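Local structure of DSBA-like thioredoxin domain-containing protein (Nitrosomonas europaea, 2IN3) at residues L180-I191 with L201-H212. The protein is probably a thiol-disulfide oxidoreductase of the DsbA family, FrnE-like subfamily, thought to act as a protein disulfide isomerase. Sequence-based numbering, arbitrary orientation.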
loop_
_atom_site.group_PDB
_atom_site.type_symbol
_atom_site.label_atom_id
_atom_site.label_comp_id
_atom_site.label_asym_id
_atom_site.label_seq_id
_atom_site.Cartn_x
_atom_site.Cartn_y
_atom_site.Cartn_z
ATOM N N LEU A 180 8.781 4.370 4.713
ATOM C CA LEU A 180 9.046 5.452 3.777
ATOM C C LEU A 180 10.545 5.526 3.593
ATOM O O LEU A 180 11.304 5.536 4.584
ATOM C CB LEU A 180 8.521 6.785 4.336
ATOM C CG LEU A 180 6.993 6.993 4.224
ATOM C CD1 LEU A 180 6.615 8.276 4.936
ATOM C CD2 LEU A 180 6.507 7.074 2.800
ATOM N N VAL A 181 10.957 5.581 2.337
ATOM C CA VAL A 181 12.369 5.659 1.959
ATOM C C VAL A 181 12.535 6.737 0.903
ATOM O O VAL A 181 11.813 6.740 -0.109
ATOM C CB VAL A 181 12.893 4.298 1.377
ATOM C CG1 VAL A 181 14.306 4.471 0.772
ATOM C CG2 VAL A 181 12.920 3.237 2.452
ATOM N N VAL A 182 13.493 7.636 1.126
ATOM C CA VAL A 182 13.909 8.568 0.081
ATOM C C VAL A 182 15.074 7.993 -0.733
ATOM O O VAL A 182 16.074 7.521 -0.193
ATOM C CB VAL A 182 14.288 9.973 0.635
ATOM C CG1 VAL A 182 14.704 10.894 -0.518
ATOM C CG2 VAL A 182 13.110 10.600 1.395
ATOM N N GLU A 183 14.914 8.011 -2.045
ATOM C CA GLU A 183 15.960 7.578 -2.943
ATOM C C GLU A 183 16.353 8.792 -3.752
ATOM O O GLU A 183 15.528 9.393 -4.458
ATOM C CB GLU A 183 15.454 6.449 -3.844
ATOM C CG GLU A 183 16.502 5.901 -4.776
ATOM C CD GLU A 183 16.130 4.547 -5.341
ATOM O OE1 GLU A 183 14.988 4.386 -5.847
ATOM O OE2 GLU A 183 17.002 3.645 -5.284
ATOM N N SER A 184 17.616 9.163 -3.623
ATOM C CA SER A 184 18.136 10.308 -4.327
ATOM C C SER A 184 19.460 9.896 -4.972
ATOM O O SER A 184 20.455 9.632 -4.279
ATOM C CB SER A 184 18.316 11.489 -3.374
ATOM O OG SER A 184 18.877 12.581 -4.071
ATOM N N GLY A 185 19.440 9.799 -6.300
ATOM C CA GLY A 185 20.614 9.393 -7.071
ATOM C C GLY A 185 20.948 7.974 -6.680
ATOM O O GLY A 185 20.101 7.088 -6.751
ATOM N N THR A 186 22.169 7.792 -6.201
ATOM C CA THR A 186 22.674 6.493 -5.762
ATOM C C THR A 186 22.251 6.125 -4.322
ATOM O O THR A 186 22.380 4.964 -3.911
ATOM C CB THR A 186 24.228 6.461 -5.971
ATOM O OG1 THR A 186 24.507 5.991 -7.296
ATOM C CG2 THR A 186 24.977 5.586 -4.949
ATOM N N ASP A 187 21.707 7.099 -3.587
ATOM C CA ASP A 187 21.547 6.985 -2.139
ATOM C C ASP A 187 20.107 6.707 -1.727
ATOM O O ASP A 187 19.173 7.156 -2.379
ATOM C CB ASP A 187 22.034 8.264 -1.456
ATOM C CG ASP A 187 23.492 8.567 -1.753
ATOM O OD1 ASP A 187 24.361 7.732 -1.414
ATOM O OD2 ASP A 187 23.767 9.643 -2.329
ATOM N N ARG A 188 19.952 5.940 -0.652
ATOM C CA ARG A 188 18.656 5.704 -0.058
ATOM C C ARG A 188 18.704 6.012 1.418
ATOM O O ARG A 188 19.688 5.726 2.085
ATOM C CB ARG A 188 18.184 4.264 -0.268
ATOM C CG ARG A 188 17.978 3.876 -1.714
ATOM C CD ARG A 188 17.679 2.395 -1.821
ATOM N NE ARG A 188 18.510 1.558 -0.941
ATOM C CZ ARG A 188 19.541 0.816 -1.345
ATOM N NH1 ARG A 188 19.895 0.792 -2.628
ATOM N NH2 ARG A 188 20.217 0.089 -0.465
ATOM N N TYR A 189 17.612 6.586 1.912
ATOM C CA TYR A 189 17.508 7.064 3.274
ATOM C C TYR A 189 16.207 6.564 3.859
ATOM O O TYR A 189 15.135 6.831 3.315
ATOM C CB TYR A 189 17.498 8.588 3.286
ATOM C CG TYR A 189 18.678 9.217 2.606
ATOM C CD1 TYR A 189 19.789 9.606 3.347
ATOM C CD2 TYR A 189 18.682 9.449 1.231
ATOM C CE1 TYR A 189 20.873 10.180 2.744
ATOM C CE2 TYR A 189 19.772 10.040 0.617
ATOM C CZ TYR A 189 20.866 10.400 1.384
ATOM O OH TYR A 189 21.981 10.984 0.813
ATOM N N LEU A 190 16.294 5.845 4.967
ATOM C CA LEU A 190 15.096 5.345 5.614
ATOM C C LEU A 190 14.485 6.472 6.425
ATOM O O LEU A 190 15.160 7.048 7.290
ATOM C CB LEU A 190 15.450 4.147 6.504
ATOM C CG LEU A 190 14.341 3.408 7.242
ATOM C CD1 LEU A 190 13.325 2.827 6.265
ATOM C CD2 LEU A 190 14.973 2.329 8.135
ATOM N N ILE A 191 13.232 6.818 6.130
ATOM C CA ILE A 191 12.518 7.876 6.875
ATOM C C ILE A 191 11.767 7.301 8.082
ATOM O O ILE A 191 11.988 7.754 9.208
ATOM C CB ILE A 191 11.565 8.716 5.963
ATOM C CG1 ILE A 191 12.320 9.356 4.793
ATOM C CG2 ILE A 191 10.822 9.814 6.759
ATOM C CD1 ILE A 191 13.401 10.392 5.186
ATOM N N LEU A 201 6.370 12.953 10.815
ATOM C CA LEU A 201 6.894 12.740 9.472
ATOM C C LEU A 201 7.214 14.057 8.779
ATOM O O LEU A 201 8.158 14.128 7.992
ATOM C CB LEU A 201 5.946 11.885 8.660
ATOM C CG LEU A 201 5.711 10.583 9.434
ATOM C CD1 LEU A 201 4.385 10.037 9.066
ATOM C CD2 LEU A 201 6.819 9.561 9.195
ATOM N N ARG A 202 6.459 15.102 9.115
ATOM C CA ARG A 202 6.830 16.465 8.685
ATOM C C ARG A 202 8.244 16.817 9.159
ATOM O O ARG A 202 9.069 17.289 8.375
ATOM C CB ARG A 202 5.814 17.461 9.182
ATOM C CG ARG A 202 4.588 17.569 8.250
ATOM C CD ARG A 202 3.449 18.239 8.952
ATOM N NE ARG A 202 2.285 18.345 8.078
ATOM C CZ ARG A 202 1.091 18.741 8.503
ATOM N NH1 ARG A 202 0.925 19.120 9.763
ATOM N NH2 ARG A 202 0.069 18.796 7.657
ATOM N N GLN A 203 8.522 16.574 10.441
ATOM C CA GLN A 203 9.870 16.794 10.987
ATOM C C GLN A 203 10.935 16.046 10.172
ATOM O O GLN A 203 11.940 16.630 9.762
ATOM C CB GLN A 203 9.949 16.371 12.469
ATOM C CG GLN A 203 11.284 16.709 13.166
ATOM C CD GLN A 203 12.303 15.570 13.135
ATOM O OE1 GLN A 203 12.038 14.470 13.624
ATOM N NE2 GLN A 203 13.486 15.844 12.583
ATOM N N LEU A 204 10.708 14.749 9.974
ATOM C CA LEU A 204 11.689 13.873 9.324
ATOM C C LEU A 204 11.937 14.311 7.876
ATOM O O LEU A 204 13.085 14.541 7.462
ATOM C CB LEU A 204 11.205 12.408 9.368
ATOM C CG LEU A 204 11.131 11.875 10.809
ATOM C CD1 LEU A 204 10.428 10.508 10.872
ATOM C CD2 LEU A 204 12.508 11.848 11.422
ATOM N N LEU A 205 10.855 14.529 7.146
ATOM C CA LEU A 205 10.966 15.010 5.756
ATOM C C LEU A 205 11.602 16.387 5.667
ATOM O O LEU A 205 12.461 16.613 4.815
ATOM C CB LEU A 205 9.617 14.980 5.040
ATOM C CG LEU A 205 9.033 13.563 4.957
ATOM C CD1 LEU A 205 7.554 13.643 4.507
ATOM C CD2 LEU A 205 9.862 12.654 4.041
ATOM N N ASP A 206 11.180 17.297 6.549
ATOM C CA ASP A 206 11.732 18.648 6.560
ATOM C C ASP A 206 13.256 18.617 6.734
ATOM O O ASP A 206 13.982 19.330 6.050
ATOM C CB ASP A 206 11.086 19.472 7.674
ATOM C CG ASP A 206 9.635 19.885 7.361
ATOM O OD1 ASP A 206 9.174 19.718 6.204
ATOM O OD2 ASP A 206 8.971 20.436 8.277
ATOM N N THR A 207 13.722 17.802 7.685
ATOM C CA THR A 207 15.158 17.684 7.983
ATOM C C THR A 207 15.908 17.051 6.814
ATOM O O THR A 207 16.991 17.521 6.432
ATOM C CB THR A 207 15.368 16.882 9.312
ATOM O OG1 THR A 207 14.795 17.631 10.384
ATOM C CG2 THR A 207 16.852 16.653 9.607
ATOM N N TRP A 208 15.327 16.008 6.227
ATOM C CA TRP A 208 15.927 15.385 5.041
ATOM C C TRP A 208 16.123 16.433 3.936
ATOM O O TRP A 208 17.237 16.596 3.428
ATOM C CB TRP A 208 15.129 14.149 4.523
ATOM C CG TRP A 208 15.964 13.453 3.469
ATOM C CD1 TRP A 208 16.902 12.474 3.682
ATOM C CD2 TRP A 208 16.043 13.783 2.073
ATOM N NE1 TRP A 208 17.517 12.143 2.495
ATOM C CE2 TRP A 208 17.021 12.936 1.496
ATOM C CE3 TRP A 208 15.380 14.705 1.253
ATOM C CZ2 TRP A 208 17.361 12.990 0.129
ATOM C CZ3 TRP A 208 15.704 14.748 -0.114
ATOM C CH2 TRP A 208 16.685 13.892 -0.656
ATOM N N LEU A 209 15.058 17.160 3.585
ATOM C CA LEU A 209 15.161 18.212 2.545
ATOM C C LEU A 209 16.136 19.351 2.889
ATOM O O LEU A 209 16.806 19.867 1.998
ATOM C CB LEU A 209 13.775 18.784 2.191
ATOM C CG LEU A 209 12.813 17.796 1.515
ATOM C CD1 LEU A 209 11.350 18.201 1.761
ATOM C CD2 LEU A 209 13.137 17.599 0.018
ATOM N N GLN A 210 16.200 19.734 4.166
ATOM C CA GLN A 210 17.155 20.756 4.637
ATOM C C GLN A 210 18.601 20.269 4.491
ATOM O O GLN A 210 19.462 21.011 4.038
ATOM C CB GLN A 210 16.882 21.139 6.103
ATOM C CG GLN A 210 17.971 22.053 6.737
ATOM C CD GLN A 210 17.906 22.119 8.265
ATOM O OE1 GLN A 210 17.049 21.501 8.901
ATOM N NE2 GLN A 210 18.818 22.884 8.857
ATOM N N GLN A 211 18.848 19.015 4.871
ATOM C CA GLN A 211 20.195 18.429 4.825
ATOM C C GLN A 211 20.605 18.001 3.422
ATOM O O GLN A 211 21.800 17.898 3.118
ATOM C CB GLN A 211 20.285 17.224 5.763
ATOM C CG GLN A 211 20.185 17.589 7.229
ATOM C CD GLN A 211 20.027 16.380 8.134
ATOM O OE1 GLN A 211 19.624 15.295 7.698
ATOM N NE2 GLN A 211 20.326 16.569 9.417
ATOM N N HIS A 212 19.612 17.742 2.579
ATOM C CA HIS A 212 19.838 17.233 1.232
ATOM C C HIS A 212 19.217 18.162 0.209
ATOM O O HIS A 212 18.080 17.981 -0.225
ATOM C CB HIS A 212 19.327 15.798 1.101
ATOM C CG HIS A 212 20.007 14.850 2.038
ATOM N ND1 HIS A 212 21.171 14.187 1.707
ATOM C CD2 HIS A 212 19.725 14.503 3.317
ATOM C CE1 HIS A 212 21.565 13.460 2.738
ATOM N NE2 HIS A 212 20.705 13.632 3.728
#
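W208 reaches from helix 201-211 to the hairpin 180-191 and is gripped there by V182 and Y189. Its CG lies anti to the backbone N (chi1 -170°), which carries the indole out from the helix and across the strands. V182 CG1 sits over one face of the six-membered ring, 3.6 Å from its centroid, in a CH-pi contact, while S184 CB meets the rim near the ring plane. The pyrrole edge is turned into the face of Y189: NE1 of W208 stands 3.1 Å from Y189 CG, and the two planes meet at 69° in a T-shaped pair. H212, just beyond the helix, covers the other face of the indole with its CB and lays its imidazole obliquely against the phenol, H212 CE1 coming 3.2 Å from Y189 OH. Three aromatic rings thus interlock where the helix ends, with the buried V182 against the W208 face opposite H212 CB.

Farther back along the helix, the packing is largely aliphatic. I191 CG2 lies 3.7 Å from L204 CB and also touches L205 CD2, at a right angle to that leucine, whereas I191 CD1 reaches W208 CB at 4.2 Å. L204 CD1 rests beside I191 O. Contact thins at L180 and L201, which approach each other only loosely; L201 also packs on F24 and V27 of helix 19-35, and L205, besides touching I191, meets I31 of that helix and L10 of strand 9-14. At the other extreme, beyond S184, the tip G185-T186 of the type II' turn is exposed to solvent and makes no contact with the helix.

Strand 187-191 runs nearly antiparallel to the helix, at 156°, and 180-184 nearly parallel to it. A C-terminal helix packed on an edge beta-hairpin in this way is the closing beta-beta-alpha unit of the thioredoxin fold.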